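Local coordinates for protein gingipain R2 Pro-Domain (Porphyromonas gingivalis, PDB 4IEF) that forms the prodomain of an arginine-specific cysteine protease and probably helps to keep the enzyme latent until it is processed, at residues L19-Q23 and S24-V28; E196-Y199 and K200-M204. One frame throughout, in Å; residues are numbered along the deposited sequence.

Interaction 1. Residues L19-Q23 and S24-V28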
ATOM      1  N   LEU A  19      -5.875 -27.277  -1.091  1.00 44.43           N
ATOM      2  CA  LEU A  19      -6.524 -28.590  -1.187  1.00 45.86           C
ATOM      3  C   LEU A  19      -7.502 -28.811  -0.041  1.00 51.96           C
ATOM      4  O   LEU A  19      -8.619 -29.263  -0.283  1.00 52.48           O
ATOM      5  CB  LEU A  19      -5.504 -29.747  -1.238  1.00 45.47           C
ATOM      6  CG  LEU A  19      -4.606 -29.851  -2.480  1.00 49.46           C
ATOM      7  CD1 LEU A  19      -3.670 -31.032  -2.361  1.00 49.80           C
ATOM      8  CD2 LEU A  19      -5.414 -30.020  -3.759  1.00 50.82           C
ATOM      9  N   SER A  20      -7.081 -28.506   1.201  1.00 50.27           N
ATOM     10  CA  SER A  20      -7.899 -28.670   2.408  1.00 51.90           C
ATOM     11  C   SER A  20      -7.637 -27.555   3.422  1.00 56.64           C
ATOM     12  O   SER A  20      -6.537 -26.997   3.461  1.00 55.00           O
ATOM     13  CB  SER A  20      -7.631 -30.024   3.066  1.00 56.05           C
ATOM     14  OG  SER A  20      -7.833 -31.109   2.176  1.00 67.92           O
ATOM     15  N   ALA A  21      -8.656 -27.248   4.246  1.00 55.19           N
ATOM     16  CA  ALA A  21      -8.604 -26.253   5.317  1.00 54.73           C
ATOM     17  C   ALA A  21      -9.622 -26.608   6.401  1.00 60.48           C
ATOM     18  O   ALA A  21     -10.830 -26.615   6.153  1.00 61.18           O
ATOM     19  CB  ALA A  21      -8.850 -24.852   4.771  1.00 54.68           C
ATOM     20  N   GLU A  22      -9.107 -26.983   7.575  1.00 57.89           N
ATOM     21  CA  GLU A  22      -9.871 -27.356   8.767  1.00 59.35           C
ATOM     22  C   GLU A  22      -9.283 -26.591   9.939  1.00 62.37           C
ATOM     23  O   GLU A  22      -8.097 -26.751  10.226  1.00 61.30           O
ATOM     24  CB  GLU A  22      -9.825 -28.882   8.992  1.00 61.66           C
ATOM     25  CG  GLU A  22     -10.816 -29.663   8.144  1.00 74.24           C
ATOM     26  CD  GLU A  22     -12.130 -29.971   8.838  1.00 98.21           C
ATOM     27  OE1 GLU A  22     -12.300 -31.121   9.300  1.00 90.38           O
ATOM     28  OE2 GLU A  22     -12.987 -29.061   8.925  1.00 92.91           O
ATOM     29  N   GLN A  23     -10.098 -25.738  10.594  1.00 59.49           N
ATOM     30  CA  GLN A  23      -9.728 -24.823  11.688  1.00 59.01           C
ATOM     31  C   GLN A  23      -8.431 -24.053  11.313  1.00 61.61           C
ATOM     32  O   GLN A  23      -8.488 -23.213  10.412  1.00 61.02           O
ATOM     33  CB  GLN A  23      -9.676 -25.479  13.102  1.00 61.32           C
ATOM     34  CG  GLN A  23      -9.021 -26.863  13.263  1.00 79.17           C
ATOM     35  CD  GLN A  23      -7.724 -26.821  14.043  1.00 97.20           C
ATOM     36  OE1 GLN A  23      -6.627 -26.917  13.479  1.00 89.97           O
ATOM     37  NE2 GLN A  23      -7.819 -26.708  15.362  1.00 89.80           N
ATOM     38  N   SER A  24      -7.280 -24.359  11.943  1.00 57.18           N
ATOM     39  CA  SER A  24      -6.010 -23.690  11.654  1.00 55.46           C
ATOM     40  C   SER A  24      -5.098 -24.547  10.744  1.00 56.83           C
ATOM     41  O   SER A  24      -4.086 -24.040  10.252  1.00 54.46           O
ATOM     42  CB  SER A  24      -5.291 -23.319  12.948  1.00 59.31           C
ATOM     43  OG  SER A  24      -5.220 -24.397  13.867  1.00 69.41           O
ATOM     44  N   MET A  25      -5.477 -25.827  10.503  1.00 53.64           N
ATOM     45  CA  MET A  25      -4.754 -26.777   9.648  1.00 52.82           C
ATOM     46  C   MET A  25      -5.078 -26.508   8.170  1.00 52.57           C
ATOM     47  O   MET A  25      -6.244 -26.290   7.833  1.00 52.01           O
ATOM     48  CB  MET A  25      -5.104 -28.220  10.035  1.00 56.87           C
ATOM     49  CG  MET A  25      -4.010 -29.217   9.729  1.00 61.49           C
ATOM     50  SD  MET A  25      -3.983 -29.813   8.020  1.00 66.70           S
ATOM     51  CE  MET A  25      -5.253 -31.078   8.098  1.00 65.16           C
ATOM     52  N   SER A  26      -4.043 -26.513   7.298  1.00 45.98           N
ATOM     53  CA  SER A  26      -4.176 -26.226   5.867  1.00 44.33           C
ATOM     54  C   SER A  26      -3.304 -27.121   4.997  1.00 44.44           C
ATOM     55  O   SER A  26      -2.143 -27.374   5.321  1.00 42.52           O
ATOM     56  CB  SER A  26      -3.813 -24.769   5.574  1.00 48.81           C
ATOM     57  OG  SER A  26      -4.792 -23.852   6.036  1.00 60.14           O
ATOM     58  N   LYS A  27      -3.858 -27.545   3.858  1.00 40.39           N
ATOM     59  CA  LYS A  27      -3.164 -28.372   2.869  1.00 39.95           C
ATOM     60  C   LYS A  27      -3.018 -27.544   1.597  1.00 43.98           C
ATOM     61  O   LYS A  27      -4.023 -27.188   0.972  1.00 44.88           O
ATOM     62  CB  LYS A  27      -3.919 -29.686   2.621  1.00 42.75           C
ATOM     63  CG  LYS A  27      -3.020 -30.873   2.322  1.00 52.26           C
ATOM     64  CD  LYS A  27      -3.832 -32.163   2.248  1.00 62.83           C
ATOM     65  CE  LYS A  27      -3.103 -33.253   1.510  1.00 72.33           C
ATOM     66  NZ  LYS A  27      -3.980 -34.430   1.280  1.00 83.62           N
ATOM     67  N   VAL A  28      -1.773 -27.157   1.267  1.00 38.68           N
ATOM     68  CA  VAL A  28      -1.494 -26.295   0.118  1.00 37.29           C
ATOM     69  C   VAL A  28      -0.687 -27.074  -0.927  1.00 41.04           C
ATOM     70  O   VAL A  28       0.326 -27.705  -0.607  1.00 40.33           O
ATOM     71  CB  VAL A  28      -0.790 -24.961   0.525  1.00 39.53           C
ATOM     72  CG1 VAL A  28      -0.615 -24.030  -0.677  1.00 38.45           C
ATOM     73  CG2 VAL A  28      -1.548 -24.242   1.643  1.00 39.37           C
TER
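Gln23 folds its side chain back over the backbone of Ser24, and the two residues at the tip of this beta hairpin grip one another. Gln23 OE1 accepts from Ser24 OG at 2.9 Å and from Ser24 N at 3.1 Å. Both donors arrive on the same face of the amide, well above the plane of its C=O, so neither uses a lone pair in that plane. Torsions bring the groups together: CG of Gln23 sits between its backbone N and carbonyl carbon (chi1 43°) and the chain then bends at chi2, while Ser24 OG takes the equivalent place on its own residue. The two residues are the central pair of a type II' turn running from Glu22 to Met25, closed by Met25 N to Glu22 O (2.8 Å) and Glu22 N to Met25 O (3.0 Å). This is a tight two-residue hairpin.

Farther along, Ser20 and Lys27 face each other as an antiparallel hydrogen-bonded pair, with Lys27 N reaching Ser20 O at 2.8 Å in a nearly straight bond (173°). Their side chains leave on the same face of the sheet as those of Glu22 and Met25; Ser20 CB and Lys27 CB meet at 3.8 Å, after which the extended Lys27 chain leads away. Ala21 and Ser26, a non-hydrogen-bonded pair, occupy the other face. A classic beta bulge interrupts the regular pairing, because Leu19 and Ser20 both lie opposite Lys27; Lys27 O takes a bond from Leu19 N (2.8 Å) and a weak one from Ser20 N.

Strand 25-31 continues the sheet through backbone bonds of Ser26 with Val173 and Val28 with Val171, on strand 162-176, while Ser26 also packs on Leu73 of strand 69-74 and Ala21 on Ala208.

Interaction 2. Residues E196-Y199 and K200-M204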
ATOM      1  N   GLU A 196     -12.351  -7.701   7.164  1.00 46.17           N
ATOM      2  CA  GLU A 196     -12.788  -9.006   6.645  1.00 46.32           C
ATOM      3  C   GLU A 196     -12.327  -9.243   5.209  1.00 48.62           C
ATOM      4  O   GLU A 196     -11.794 -10.313   4.922  1.00 47.43           O
ATOM      5  CB  GLU A 196     -14.312  -9.170   6.738  1.00 49.55           C
ATOM      6  CG  GLU A 196     -14.849  -9.383   8.147  1.00 64.17           C
ATOM      7  CD  GLU A 196     -14.318 -10.595   8.882  1.00 90.43           C
ATOM      8  OE1 GLU A 196     -14.974 -11.658   8.818  1.00 87.97           O
ATOM      9  OE2 GLU A 196     -13.259 -10.481   9.540  1.00 86.80           O
ATOM     10  N   ASP A 197     -12.479  -8.234   4.327  1.00 45.37           N
ATOM     11  CA  ASP A 197     -12.060  -8.331   2.928  1.00 45.14           C
ATOM     12  C   ASP A 197     -10.529  -8.325   2.788  1.00 46.07           C
ATOM     13  O   ASP A 197     -10.010  -8.867   1.808  1.00 44.99           O
ATOM     14  CB  ASP A 197     -12.673  -7.209   2.089  1.00 48.49           C
ATOM     15  CG  ASP A 197     -13.005  -7.669   0.688  1.00 63.10           C
ATOM     16  OD1 ASP A 197     -14.065  -8.313   0.509  1.00 66.41           O
ATOM     17  OD2 ASP A 197     -12.199  -7.411  -0.227  1.00 66.54           O
ATOM     18  N   ILE A 198      -9.813  -7.727   3.765  1.00 40.88           N
ATOM     19  CA  ILE A 198      -8.346  -7.707   3.795  1.00 38.96           C
ATOM     20  C   ILE A 198      -7.871  -9.138   4.107  1.00 41.70           C
ATOM     21  O   ILE A 198      -6.981  -9.639   3.421  1.00 39.48           O
ATOM     22  CB  ILE A 198      -7.809  -6.642   4.805  1.00 41.13           C
ATOM     23  CG1 ILE A 198      -8.043  -5.213   4.266  1.00 41.49           C
ATOM     24  CG2 ILE A 198      -6.329  -6.866   5.159  1.00 40.36           C
ATOM     25  CD1 ILE A 198      -8.090  -4.136   5.316  1.00 47.99           C
ATOM     26  N   TYR A 199      -8.503  -9.799   5.107  1.00 39.23           N
ATOM     27  CA  TYR A 199      -8.184 -11.172   5.509  1.00 38.86           C
ATOM     28  C   TYR A 199      -8.390 -12.155   4.354  1.00 43.62           C
ATOM     29  O   TYR A 199      -7.577 -13.061   4.169  1.00 42.10           O
ATOM     30  CB  TYR A 199      -9.044 -11.620   6.706  1.00 40.59           C
ATOM     31  CG  TYR A 199      -8.955 -10.790   7.969  1.00 41.41           C
ATOM     32  CD1 TYR A 199     -10.065 -10.616   8.787  1.00 44.60           C
ATOM     33  CD2 TYR A 199      -7.741 -10.252   8.392  1.00 40.74           C
ATOM     34  CE1 TYR A 199      -9.986  -9.881   9.966  1.00 45.22           C
ATOM     35  CE2 TYR A 199      -7.652  -9.504   9.564  1.00 41.78           C
ATOM     36  CZ  TYR A 199      -8.776  -9.333  10.356  1.00 50.91           C
ATOM     37  OH  TYR A 199      -8.700  -8.623  11.527  1.00 52.87           O
ATOM     38  N   LYS A 200      -9.481 -11.961   3.579  1.00 42.19           N
ATOM     39  CA  LYS A 200      -9.851 -12.800   2.436  1.00 42.60           C
ATOM     40  C   LYS A 200      -8.813 -12.720   1.315  1.00 45.72           C
ATOM     41  O   LYS A 200      -8.524 -13.736   0.684  1.00 45.77           O
ATOM     42  CB  LYS A 200     -11.236 -12.405   1.898  1.00 46.50           C
ATOM     43  CG  LYS A 200     -12.390 -12.822   2.795  1.00 60.12           C
ATOM     44  CD  LYS A 200     -13.741 -12.481   2.180  1.00 70.91           C
ATOM     45  CE  LYS A 200     -14.896 -12.837   3.092  1.00 82.34           C
ATOM     46  NZ  LYS A 200     -15.143 -14.305   3.170  1.00 89.96           N
ATOM     47  N   SER A 201      -8.247 -11.519   1.082  1.00 41.26           N
ATOM     48  CA  SER A 201      -7.251 -11.280   0.036  1.00 40.07           C
ATOM     49  C   SER A 201      -5.830 -11.647   0.475  1.00 43.22           C
ATOM     50  O   SER A 201      -5.039 -12.058  -0.368  1.00 44.27           O
ATOM     51  CB  SER A 201      -7.291  -9.826  -0.423  1.00 43.62           C
ATOM     52  OG  SER A 201      -7.085  -8.931   0.656  1.00 56.77           O
ATOM     53  N   VAL A 202      -5.495 -11.485   1.768  1.00 38.20           N
ATOM     54  CA  VAL A 202      -4.164 -11.804   2.293  1.00 36.57           C
ATOM     55  C   VAL A 202      -4.039 -13.330   2.491  1.00 40.17           C
ATOM     56  O   VAL A 202      -3.078 -13.920   2.005  1.00 39.00           O
ATOM     57  CB  VAL A 202      -3.845 -11.004   3.596  1.00 40.12           C
ATOM     58  CG1 VAL A 202      -2.645 -11.578   4.344  1.00 39.30           C
ATOM     59  CG2 VAL A 202      -3.617  -9.527   3.296  1.00 39.51           C
ATOM     60  N   PHE A 203      -4.999 -13.956   3.198  1.00 38.23           N
ATOM     61  CA  PHE A 203      -4.966 -15.386   3.510  1.00 38.11           C
ATOM     62  C   PHE A 203      -5.775 -16.198   2.500  1.00 44.71           C
ATOM     63  O   PHE A 203      -6.953 -15.915   2.274  1.00 45.59           O
ATOM     64  CB  PHE A 203      -5.462 -15.642   4.947  1.00 39.83           C
ATOM     65  CG  PHE A 203      -4.840 -14.744   5.994  1.00 40.20           C
ATOM     66  CD1 PHE A 203      -5.597 -13.773   6.637  1.00 43.18           C
ATOM     67  CD2 PHE A 203      -3.487 -14.844   6.309  1.00 40.33           C
ATOM     68  CE1 PHE A 203      -5.018 -12.929   7.589  1.00 43.29           C
ATOM     69  CE2 PHE A 203      -2.913 -14.012   7.275  1.00 42.82           C
ATOM     70  CZ  PHE A 203      -3.684 -13.063   7.912  1.00 41.48           C
ATOM     71  N   MET A 204      -5.132 -17.214   1.894  1.00 42.05           N
ATOM     72  CA  MET A 204      -5.779 -18.075   0.897  1.00 42.93           C
ATOM     73  C   MET A 204      -6.697 -19.145   1.549  1.00 48.08           C
ATOM     74  O   MET A 204      -7.462 -19.796   0.837  1.00 48.71           O
ATOM     75  CB  MET A 204      -4.746 -18.724  -0.062  1.00 44.68           C
ATOM     76  CG  MET A 204      -3.753 -19.695   0.584  1.00 47.59           C
ATOM     77  SD  MET A 204      -2.544 -20.387  -0.603  1.00 50.45           S
ATOM     78  CE  MET A 204      -3.598 -21.452  -1.587  1.00 47.75           C
TER
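This is local packing along the short alpha helix 196-202 of a largely beta fold, where side chains three or four residues apart meet from one turn to the next, from the start of the helix to its exit at Phe203. Backbone bonds of the i to i+4 type carry it, from Glu196 O to Lys200 N through to Tyr199 O and Phe203 N (2.9 Å), although Phe203 itself has already left helical phi/psi. Val202 N comes almost head-on to the Ile198 carbonyl (C=O...N angle 162°). Ile198 CG2 and Val202 CG2 lie 4.2 Å apart on the flank that rests on Leu141 of strand 133-141.

Ser201 turns its hydroxyl back on the preceding turn. OG lies between its own backbone N and carbonyl carbon (chi1 57°), which sets it 2.9 Å from Ile198 O and 3.1 Å from Asp197 O. The chain of another protein reaches this part of the helix: a basic side chain of that chain forms a salt bridge with Asp197 OD2, and Ser201 OG has a weak hydrogen bond to a basic side chain there. The helix therefore forms part of an intermolecular interface, consistent with a prodomain bound to its protease.

Lys200 lays the carbon part of its chain along the helix, CG touching Glu196 O at 3.3 Å, whereas its NZ does not meet the carboxylate of Glu196, whose OE2 bonds Tyr206 OH.

On the flank facing the sheet the Tyr199 and Phe203 side chains are neighbours that leave the helix in the same direction, both packing on Val144, and Tyr199 OH is hydrogen-bonded to Asp143 N. Val202 CG1 covers one face of the Phe203 ring, 3.8 Å above its centre, and Tyr199 CD2 comes in at the ring edge, in its plane, 3.9 Å from Phe203 CE1.

Overall arrangement
From the N terminus, the chain first closes the tight hairpin of interaction 1, joining strands 17-22 and 25-31 at one margin of the large antiparallel sheet. It then builds the remaining strands before entering helix 196-202, which, with the residues leaving it, makes interaction 2. The two are in series, neither nested nor crossing, and their centres lie about 15 Å apart on the same side of the chain's centre. They nevertheless meet: Val28 CG1 packs against Met204 CE at 4.0 Å, just beyond the helix. Both residues also touch Leu73, so strand 69-74 joins the early hairpin to the C-terminal segment that follows the helix.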